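Fimbrial protein MyfA,Fimbrial protein MyfA,Fimbrial protein MyfA (Yersinia enterocolitica, PDB 5LND) is the major pilus subunit of Myf fimbriae, assembling with copies of itself into a protease-resistant polymer that is a probable virulence factor of pathogenic Yersinia. Local coordinates at residues N64-D69 and W73-G78; F25-S30 and G103-Y108; T57-H62 and A90-K95; G44-E47 and M51-A54. All coordinates share one frame; numbering follows the deposited sequence.

Interaction 1. Residues N64-D69 and W73-G78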
# COMPACT_ATOMS: atom_id res chain seq x y z
N ASN B 64 11.49 -12.54 -15.42
CA ASN B 64 11.38 -13.61 -16.40
C ASN B 64 12.65 -14.43 -16.46
O ASN B 64 12.77 -15.34 -17.27
CB ASN B 64 11.08 -13.04 -17.79
CG ASN B 64 9.69 -12.43 -17.89
OD1 ASN B 64 8.74 -12.92 -17.28
ND2 ASN B 64 9.57 -11.37 -18.67
N GLU B 65 13.60 -14.10 -15.60
CA GLU B 65 14.89 -14.76 -15.58
C GLU B 65 15.05 -15.73 -14.42
O GLU B 65 15.92 -16.59 -14.45
CB GLU B 65 16.02 -13.73 -15.54
CG GLU B 65 16.06 -12.77 -16.73
CD GLU B 65 15.02 -11.68 -16.62
OE1 GLU B 65 14.71 -11.27 -15.49
OE2 GLU B 65 14.49 -11.26 -17.67
N LEU B 66 14.21 -15.59 -13.39
CA LEU B 66 14.34 -16.44 -12.21
C LEU B 66 13.07 -17.21 -11.90
O LEU B 66 11.96 -16.78 -12.21
CB LEU B 66 14.76 -15.62 -10.98
CG LEU B 66 15.90 -14.60 -11.09
CD1 LEU B 66 16.00 -13.86 -9.78
CD2 LEU B 66 17.22 -15.23 -11.39
N SER B 67 13.24 -18.37 -11.28
CA SER B 67 12.12 -19.17 -10.85
C SER B 67 11.75 -18.72 -9.46
O SER B 67 12.47 -17.96 -8.83
CB SER B 67 12.48 -20.65 -10.86
OG SER B 67 12.60 -21.13 -12.17
N TRP B 68 10.61 -19.19 -8.98
CA TRP B 68 10.11 -18.79 -7.69
C TRP B 68 9.79 -20.06 -6.93
O TRP B 68 9.40 -21.07 -7.53
CB TRP B 68 8.87 -17.92 -7.88
CG TRP B 68 8.15 -17.52 -6.65
CD1 TRP B 68 7.06 -18.14 -6.11
CD2 TRP B 68 8.41 -16.38 -5.82
NE1 TRP B 68 6.64 -17.47 -4.99
CE2 TRP B 68 7.46 -16.39 -4.78
CE3 TRP B 68 9.38 -15.37 -5.84
CZ2 TRP B 68 7.43 -15.41 -3.78
CZ3 TRP B 68 9.35 -14.41 -4.85
CH2 TRP B 68 8.39 -14.43 -3.83
N ASP B 69 10.00 -20.00 -5.62
CA ASP B 69 9.71 -21.10 -4.73
C ASP B 69 9.11 -20.51 -3.46
O ASP B 69 9.82 -20.01 -2.59
CB ASP B 69 10.99 -21.88 -4.44
CG ASP B 69 10.78 -23.01 -3.46
OD1 ASP B 69 9.62 -23.34 -3.15
OD2 ASP B 69 11.78 -23.59 -3.00
N TRP B 73 13.09 -15.99 -5.08
CA TRP B 73 13.46 -16.37 -6.42
C TRP B 73 14.70 -17.24 -6.38
O TRP B 73 15.49 -17.16 -5.44
CB TRP B 73 13.71 -15.15 -7.30
CG TRP B 73 12.48 -14.35 -7.62
CD1 TRP B 73 11.57 -14.59 -8.60
CD2 TRP B 73 12.04 -13.16 -6.94
NE1 TRP B 73 10.59 -13.63 -8.58
CE2 TRP B 73 10.85 -12.74 -7.57
CE3 TRP B 73 12.53 -12.42 -5.87
CZ2 TRP B 73 10.15 -11.60 -7.16
CZ3 TRP B 73 11.84 -11.30 -5.47
CH2 TRP B 73 10.67 -10.90 -6.10
N TRP B 74 14.85 -18.09 -7.38
CA TRP B 74 16.02 -18.95 -7.46
C TRP B 74 16.27 -19.32 -8.90
O TRP B 74 15.40 -19.18 -9.76
CB TRP B 74 15.81 -20.22 -6.63
CG TRP B 74 14.75 -21.11 -7.18
CD1 TRP B 74 13.41 -20.96 -7.05
CD2 TRP B 74 14.95 -22.31 -7.95
NE1 TRP B 74 12.75 -21.98 -7.69
CE2 TRP B 74 13.67 -22.82 -8.24
CE3 TRP B 74 16.07 -22.99 -8.40
CZ2 TRP B 74 13.50 -23.99 -8.98
CZ3 TRP B 74 15.89 -24.15 -9.14
CH2 TRP B 74 14.62 -24.64 -9.41
N ILE B 75 17.47 -19.80 -9.17
CA ILE B 75 17.82 -20.25 -10.49
C ILE B 75 19.00 -21.20 -10.34
O ILE B 75 19.84 -21.02 -9.44
CB ILE B 75 18.17 -19.06 -11.42
CG1 ILE B 75 18.18 -19.48 -12.89
CG2 ILE B 75 19.48 -18.42 -11.03
CD1 ILE B 75 18.52 -18.34 -13.84
N ASP B 76 19.04 -22.24 -11.17
CA ASP B 76 20.24 -23.05 -11.27
C ASP B 76 21.03 -22.56 -12.48
O ASP B 76 20.72 -22.91 -13.62
CB ASP B 76 19.90 -24.53 -11.46
CG ASP B 76 19.39 -25.19 -10.21
OD1 ASP B 76 19.67 -24.73 -9.09
OD2 ASP B 76 18.70 -26.21 -10.36
N ASP B 77 22.04 -21.73 -12.22
CA ASP B 77 22.86 -21.17 -13.29
C ASP B 77 24.30 -21.14 -12.80
O ASP B 77 24.63 -20.43 -11.85
CB ASP B 77 22.39 -19.76 -13.66
CG ASP B 77 23.14 -19.18 -14.85
OD1 ASP B 77 24.37 -18.96 -14.75
OD2 ASP B 77 22.51 -18.91 -15.89
N GLY B 78 25.16 -21.91 -13.45
CA GLY B 78 26.53 -22.06 -13.01
C GLY B 78 27.51 -21.19 -13.76
O GLY B 78 28.70 -21.21 -13.47
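Trp-68 turns the edge of its six-membered ring onto one face of the Trp-73 indole, a T-shaped pair with planes at 70° and centroids 4.7 Å apart. This is a small antiparallel beta hairpin, strands 67-69 and 72-75, on the surface of the Ig-like beta sandwich. Trp-68 CZ3 sits 3.5 Å above the centre of the Trp-73 ring system, and CE3 lies close to NE1 and CE2 of the same ring. Trp-68 chi1 of 175° throws CG away from its own backbone N, which lets the ring edge reach Trp-73 on the next strand. Trp-73 itself is buried, packing on Phe-86, Phe-101 and Leu-61, whereas Trp-68 lies outside it, largely solvent-exposed.

The other side of the hairpin carries Ser-67 and Trp-74. Ser-67 CB rests over a face of the Trp-74 indole in a CH-pi contact, 3.7 Å from the centroid of the five-membered ring, while the edge of that indole meets the backbone at Trp-68, where NE1 makes a weak hydrogen bond to Trp-68 O.

Ser-67 and Trp-74 form the hydrogen-bonded pair, joined by two backbone bonds. Trp-74 O is reached by Ser-67 N at 2.8 Å, and Trp-74 N returns a bond of 2.8 Å to Ser-67 O. At the open end of the hairpin, away from its turn, Leu-66 places CD1 on Trp-73 CB and CD2 on Ile-75 CG2. Beside this, Ile-75 CD1 reaches Glu-65 O at 3.2 Å.

Interaction 2. Residues F25-S30 and G103-Y108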
# COMPACT_ATOMS: atom_id res chain seq x y z
N PHE B 25 14.01 -2.71 -11.34
CA PHE B 25 15.32 -3.02 -10.78
C PHE B 25 16.12 -3.92 -11.71
O PHE B 25 15.55 -4.72 -12.45
CB PHE B 25 15.19 -3.72 -9.43
CG PHE B 25 14.60 -2.88 -8.33
CD1 PHE B 25 15.26 -1.76 -7.85
CD2 PHE B 25 13.38 -3.23 -7.77
CE1 PHE B 25 14.70 -0.99 -6.83
CE2 PHE B 25 12.83 -2.47 -6.75
CZ PHE B 25 13.50 -1.35 -6.29
N HIS B 26 17.44 -3.79 -11.64
CA HIS B 26 18.32 -4.68 -12.37
C HIS B 26 19.33 -5.30 -11.42
O HIS B 26 19.94 -4.60 -10.60
CB HIS B 26 19.04 -3.95 -13.49
CG HIS B 26 19.92 -4.83 -14.32
ND1 HIS B 26 19.42 -5.78 -15.19
CD2 HIS B 26 21.27 -4.90 -14.42
CE1 HIS B 26 20.43 -6.40 -15.79
NE2 HIS B 26 21.56 -5.88 -15.34
N LEU B 27 19.51 -6.62 -11.54
CA LEU B 27 20.37 -7.37 -10.64
C LEU B 27 21.44 -8.11 -11.41
O LEU B 27 21.16 -8.68 -12.46
CB LEU B 27 19.53 -8.37 -9.85
CG LEU B 27 20.31 -9.47 -9.11
CD1 LEU B 27 21.07 -8.91 -7.95
CD2 LEU B 27 19.36 -10.54 -8.65
N VAL B 28 22.67 -8.10 -10.90
CA VAL B 28 23.76 -8.87 -11.49
C VAL B 28 24.47 -9.69 -10.43
O VAL B 28 25.05 -9.13 -9.50
CB VAL B 28 24.78 -7.96 -12.19
CG1 VAL B 28 25.87 -8.80 -12.83
CG2 VAL B 28 24.09 -7.12 -13.24
N MET B 29 24.44 -11.01 -10.57
CA MET B 29 25.09 -11.90 -9.62
C MET B 29 26.26 -12.61 -10.30
O MET B 29 26.06 -13.41 -11.22
CB MET B 29 24.09 -12.91 -9.05
CG MET B 29 22.92 -12.30 -8.28
SD MET B 29 21.59 -13.45 -7.90
CE MET B 29 20.88 -13.70 -9.52
N SER B 30 27.48 -12.33 -9.84
CA SER B 30 28.68 -12.85 -10.49
C SER B 30 29.54 -13.78 -9.64
O SER B 30 29.69 -13.58 -8.44
CB SER B 30 29.54 -11.69 -10.99
OG SER B 30 28.88 -10.99 -12.02
N GLY B 103 16.62 -7.28 0.06
CA GLY B 103 16.71 -8.72 -0.07
C GLY B 103 18.12 -9.22 0.17
O GLY B 103 19.05 -8.44 0.32
N ARG B 104 18.26 -10.54 0.21
CA ARG B 104 19.55 -11.18 0.41
C ARG B 104 19.85 -12.12 -0.74
O ARG B 104 19.04 -12.99 -1.07
CB ARG B 104 19.57 -11.96 1.72
CG ARG B 104 20.82 -12.78 1.92
CD ARG B 104 20.87 -13.38 3.31
NE ARG B 104 19.94 -14.49 3.45
CZ ARG B 104 18.73 -14.40 4.01
NH1 ARG B 104 18.30 -13.24 4.49
NH2 ARG B 104 17.96 -15.47 4.09
N VAL B 105 21.01 -11.94 -1.35
CA VAL B 105 21.44 -12.81 -2.43
C VAL B 105 22.24 -13.97 -1.85
O VAL B 105 23.04 -13.76 -0.95
CB VAL B 105 22.27 -12.05 -3.46
CG1 VAL B 105 22.73 -12.98 -4.56
CG2 VAL B 105 21.45 -10.94 -4.04
N GLU B 106 22.01 -15.17 -2.36
CA GLU B 106 22.76 -16.34 -1.91
C GLU B 106 23.28 -17.18 -3.09
O GLU B 106 22.52 -17.53 -3.98
CB GLU B 106 21.88 -17.22 -1.03
CG GLU B 106 21.29 -16.53 0.18
CD GLU B 106 20.36 -17.43 0.95
OE1 GLU B 106 19.84 -18.38 0.33
OE2 GLU B 106 20.16 -17.21 2.16
N GLU B 107 24.57 -17.50 -3.07
CA GLU B 107 25.16 -18.40 -4.05
C GLU B 107 25.26 -19.79 -3.43
O GLU B 107 25.76 -19.93 -2.32
CB GLU B 107 26.57 -17.93 -4.41
CG GLU B 107 27.29 -18.83 -5.41
CD GLU B 107 28.76 -18.46 -5.59
OE1 GLU B 107 29.32 -17.75 -4.74
OE2 GLU B 107 29.35 -18.88 -6.60
N TYR B 108 24.79 -20.81 -4.15
CA TYR B 108 24.85 -22.17 -3.62
C TYR B 108 25.63 -23.15 -4.49
O TYR B 108 25.92 -22.88 -5.66
CB TYR B 108 23.45 -22.71 -3.27
CG TYR B 108 22.44 -22.72 -4.40
CD1 TYR B 108 22.47 -23.69 -5.38
CD2 TYR B 108 21.43 -21.78 -4.45
CE1 TYR B 108 21.54 -23.71 -6.40
CE2 TYR B 108 20.49 -21.78 -5.46
CZ TYR B 108 20.56 -22.75 -6.44
OH TYR B 108 19.63 -22.76 -7.45
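Glu-106 OE2 is gripped twice by Arg-104, on the side of strand 97-108 turned from the interior of the Ig-like beta sandwich, where Val-105 meets Met-29. Arg-104 NE supplies the stronger bond at 3.0 Å, with Glu-106 OE2 lying close to the guanidinium plane and met on its anti side, 29° out of the carboxylate plane; NH2 adds a weak one. The second oxygen, OE1, is taken by Arg-41 and Asn-39 of the neighbouring strand 37-52, so both ends of this carboxylate are held within the sheet.

Across the strand the chemistry changes, because Val-105 faces the hydrophobic interior. Here strand 22-30 of one sheet lies over strand 97-108 of the other. The nearest alpha carbons, those of Met-29 and Val-105, are 8.1 Å apart, and no backbone hydrogen bond joins the two segments: side chains alone bridge the gap. Leu-27 and Met-29, two residues apart, both point inward, and Val-105 offers one methyl to each. CG2 meets Leu-27 CD1 rather loosely at 4.4 Å. On the other branch, CG1 fits more closely against Met-29, whose chain bends at chi3 (-71°), with CG at 3.8 Å and the sulfur SD at 3.6 Å from Val-105 CG1.

Interaction 3. Residues T57-H62 and A90-K95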
# COMPACT_ATOMS: atom_id res chain seq x y z
N THR B 57 2.81 1.44 0.88
CA THR B 57 2.17 0.89 -0.31
C THR B 57 3.08 -0.13 -0.97
O THR B 57 4.27 0.13 -1.14
CB THR B 57 1.83 2.00 -1.34
OG1 THR B 57 1.13 3.06 -0.69
CG2 THR B 57 0.97 1.45 -2.45
N ARG B 58 2.53 -1.27 -1.36
CA ARG B 58 3.33 -2.36 -1.92
C ARG B 58 3.05 -2.56 -3.41
O ARG B 58 1.93 -2.34 -3.86
CB ARG B 58 3.03 -3.66 -1.16
CG ARG B 58 3.05 -3.48 0.35
CD ARG B 58 2.59 -4.73 1.09
NE ARG B 58 3.49 -5.85 0.88
CZ ARG B 58 4.68 -5.99 1.48
NH1 ARG B 58 5.12 -5.08 2.34
NH2 ARG B 58 5.43 -7.05 1.20
N VAL B 59 4.08 -2.94 -4.16
CA VAL B 59 3.92 -3.32 -5.56
C VAL B 59 4.67 -4.61 -5.84
O VAL B 59 5.86 -4.71 -5.56
CB VAL B 59 4.45 -2.23 -6.51
CG1 VAL B 59 4.22 -2.62 -7.96
CG2 VAL B 59 3.78 -0.91 -6.21
N ASP B 60 3.98 -5.61 -6.38
CA ASP B 60 4.60 -6.89 -6.68
C ASP B 60 5.74 -6.76 -7.67
O ASP B 60 5.69 -5.93 -8.57
CB ASP B 60 3.56 -7.88 -7.22
CG ASP B 60 2.51 -8.22 -6.20
OD1 ASP B 60 2.80 -8.11 -4.99
OD2 ASP B 60 1.39 -8.61 -6.60
N LEU B 61 6.77 -7.59 -7.50
CA LEU B 61 7.88 -7.65 -8.44
C LEU B 61 7.83 -8.96 -9.21
O LEU B 61 7.38 -9.97 -8.69
CB LEU B 61 9.20 -7.51 -7.70
CG LEU B 61 9.43 -6.15 -7.07
CD1 LEU B 61 10.79 -6.14 -6.38
CD2 LEU B 61 9.33 -5.06 -8.12
N HIS B 62 8.29 -8.92 -10.46
CA HIS B 62 8.31 -10.10 -11.32
C HIS B 62 9.61 -10.12 -12.09
O HIS B 62 10.20 -9.08 -12.37
CB HIS B 62 7.16 -10.06 -12.32
CG HIS B 62 5.83 -9.80 -11.71
ND1 HIS B 62 5.01 -10.80 -11.25
CD2 HIS B 62 5.16 -8.64 -11.50
CE1 HIS B 62 3.90 -10.28 -10.77
NE2 HIS B 62 3.97 -8.96 -10.91
N ALA B 90 2.07 -5.25 -16.40
CA ALA B 90 1.15 -4.40 -17.13
C ALA B 90 -0.22 -4.46 -16.48
O ALA B 90 -0.70 -5.53 -16.15
CB ALA B 90 1.05 -4.88 -18.55
N GLY B 91 -0.86 -3.30 -16.32
CA GLY B 91 -2.19 -3.24 -15.75
C GLY B 91 -2.22 -2.89 -14.28
O GLY B 91 -3.29 -2.61 -13.71
N ASP B 92 -1.04 -2.92 -13.65
CA ASP B 92 -0.91 -2.53 -12.25
C ASP B 92 -1.13 -1.03 -12.06
O ASP B 92 -0.52 -0.21 -12.75
CB ASP B 92 0.46 -2.94 -11.70
CG ASP B 92 0.49 -4.37 -11.19
OD1 ASP B 92 -0.14 -5.24 -11.82
OD2 ASP B 92 1.15 -4.62 -10.16
N GLU B 93 -2.02 -0.68 -11.13
CA GLU B 93 -2.27 0.71 -10.81
C GLU B 93 -1.31 1.12 -9.72
O GLU B 93 -1.43 0.69 -8.58
CB GLU B 93 -3.71 0.89 -10.35
CG GLU B 93 -4.71 0.52 -11.43
CD GLU B 93 -5.99 1.33 -11.34
OE1 GLU B 93 -6.15 2.06 -10.33
OE2 GLU B 93 -6.83 1.22 -12.27
N VAL B 94 -0.34 1.95 -10.08
CA VAL B 94 0.76 2.29 -9.20
C VAL B 94 0.72 3.74 -8.78
O VAL B 94 0.58 4.63 -9.61
CB VAL B 94 2.10 2.02 -9.87
CG1 VAL B 94 3.22 2.41 -8.94
CG2 VAL B 94 2.23 0.56 -10.24
N LYS B 95 0.85 3.98 -7.49
CA LYS B 95 0.84 5.32 -6.96
C LYS B 95 2.25 5.86 -6.87
O LYS B 95 3.21 5.09 -6.87
CB LYS B 95 0.20 5.32 -5.58
CG LYS B 95 -1.20 4.76 -5.58
CD LYS B 95 -1.98 5.20 -4.36
CE LYS B 95 -3.47 5.30 -4.66
NZ LYS B 95 -4.35 4.76 -3.58
O HOH W 1 1.27 -5.02 -7.47
O HOH W 2 3.64 -5.72 -10.76
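Segments 57-62 and 90-95 run past each other without a backbone hydrogen bond; their nearest alpha carbons, those of Val-59 and Val-94, are 7.4 Å apart. Each is bonded to another partner instead: strand 58-60 to strand 37-52, and strand 93-94 to the short strand 16-17. What joins them is one apolar contact and two waters.

The apolar contact is branch to branch. Val-59 sends CG2 to Val-94 CG1 at 4.3 Å, and Tyr-99 lies against both valines. The other branch, Val-59 CG1, stops beside the carboxylate of Asp-92, at 4.3 Å from OD2.

That same OD2 is the polar hub. It accepts a hydrogen bond from water 1 at 2.7 Å and another from water 2 at 2.8 Å. Water 1 in turn accepts from Asp-60 N, while water 2 donates to Asp-60 O, so the backbone on either side of the Asp-60 alpha carbon is tied to one carboxylate oxygen. Water 2 also lies in plane at the edge of the His-62 ring and receives a weak bond from NE2. The carboxylates of Asp-60 and Asp-92 keep apart, with 5.4 Å between their OD2 atoms, and Asp-60 OD1 is bound by Gln-50.

Lys-95 and Glu-93 also reach a second subunit, another copy of the protein, the lysine forming a salt bridge with Asp-77 of that chain. Taken together, this is water-mediated and apolar packing, without strand pairing, of two short segments at one end of an Ig-like beta sandwich.

Interaction 4. Residues G44-E47 and M51-A54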
# COMPACT_ATOMS: atom_id res chain seq x y z
N GLY B 44 12.61 -8.09 5.19
CA GLY B 44 11.96 -6.94 5.79
C GLY B 44 10.59 -6.61 5.23
O GLY B 44 9.72 -7.47 5.14
N ALA B 45 10.41 -5.34 4.88
CA ALA B 45 9.19 -4.85 4.28
C ALA B 45 8.87 -5.63 3.01
O ALA B 45 7.71 -5.94 2.73
CB ALA B 45 9.33 -3.38 3.96
N SER B 46 9.90 -5.97 2.25
CA SER B 46 9.74 -6.56 0.94
C SER B 46 9.39 -8.04 0.92
O SER B 46 9.36 -8.65 -0.16
CB SER B 46 11.01 -6.31 0.13
OG SER B 46 11.17 -4.93 -0.11
N GLU B 47 9.10 -8.62 2.07
CA GLU B 47 8.77 -10.04 2.11
C GLU B 47 7.45 -10.34 1.40
O GLU B 47 6.44 -9.70 1.65
CB GLU B 47 8.77 -10.57 3.55
CG GLU B 47 10.17 -10.76 4.13
CD GLU B 47 10.18 -11.44 5.48
OE1 GLU B 47 9.09 -11.86 5.94
OE2 GLU B 47 11.27 -11.54 6.08
N MET B 51 8.22 -4.36 -3.75
CA MET B 51 8.87 -3.10 -3.44
C MET B 51 7.89 -2.27 -2.61
O MET B 51 6.68 -2.32 -2.83
CB MET B 51 9.36 -2.38 -4.71
CG MET B 51 8.28 -1.79 -5.57
SD MET B 51 8.85 -1.02 -7.11
CE MET B 51 10.39 -0.30 -6.62
N VAL B 52 8.40 -1.54 -1.62
CA VAL B 52 7.55 -0.88 -0.63
C VAL B 52 7.90 0.60 -0.44
O VAL B 52 9.07 0.93 -0.20
CB VAL B 52 7.65 -1.61 0.73
CG1 VAL B 52 6.72 -1.00 1.76
CG2 VAL B 52 7.32 -3.06 0.57
N SER B 53 6.91 1.48 -0.56
CA SER B 53 7.16 2.92 -0.42
C SER B 53 7.09 3.40 1.03
O SER B 53 6.75 2.65 1.94
CB SER B 53 6.19 3.73 -1.28
OG SER B 53 4.88 3.64 -0.78
N ALA B 54 7.41 4.67 1.25
CA ALA B 54 7.51 5.21 2.61
C ALA B 54 6.25 5.06 3.44
O ALA B 54 6.36 4.87 4.65
CB ALA B 54 7.95 6.66 2.59
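Val-52 starts its contact at CB, which lies 4.0 Å from Ala-45 CB. From there the side chain forks, and both prongs find the same short turn. CG1, anti to the backbone N at chi1 -177°, only grazes the alanine methyl, Ala-45 CB, at 4.2 Å. CG2, beside the backbone N, comes closer: Val-52 CG2 sits 3.6 Å from Ala-45 O and 3.9 Å from Ala-45 C. A little farther along, CG2 also passes Ser-46, with the backbone N of that residue at 4.2 Å and the hydroxyl OG at 4.3 Å.

The carbonyl that CG2 touches has a polar partner as well, since Ala-45 O accepts a hydrogen bond from Arg-58 NH1, and the arginine side chain packs against Val-52. Ala-45 and Ser-46 form a brief 3-10 turn that interrupts the long strand 37-52, part of the larger sheet in this Ig-like beta sandwich. The turn is closed by a weak backbone bond from Glu-47 N to Gly-44 O. Gly-44 enters it with positive phi (63°), a backbone setting that suits glycine.

Beyond the interruption the strand resumes and pairs with strand 58-60, Met-51 bonding to Val-59 through the backbone. Met-51 and Val-52 point to opposite sides: the valine meets the turn, and the methionine heads away into the interior, against Tyr-99 and Val-59. Ser-46 OG, 4.4 Å from Met-51 CA, is bonded to Thr-102 N on strand 97-108 and weakly to Gln-50 O.

Overall arrangement
Along the chain, strand 22-30 opens interaction 2, interactions 4, 3 and 1 begin in that order, and strand 97-108 closes interaction 2 last. All four reach the six-stranded sheet, in which strand 37-52 pairs with strands 58-60, 72-75 and 97-108. Interactions 1 and 2 lie close, their centres about 10 Å apart, with Tyr-108 OH meeting Asp-76. Interactions 3 and 4 gather towards the other end, their centres about 12 Å apart, linked through Arg-58 and Ala-45; the centres of interactions 2 and 3 are about 22 Å apart. Phe-25 reaches both Leu-61 and Met-51. The sandwich also holds strand 118-130 beside 97-108, consistent with the donor strand of this self-complemented subunit.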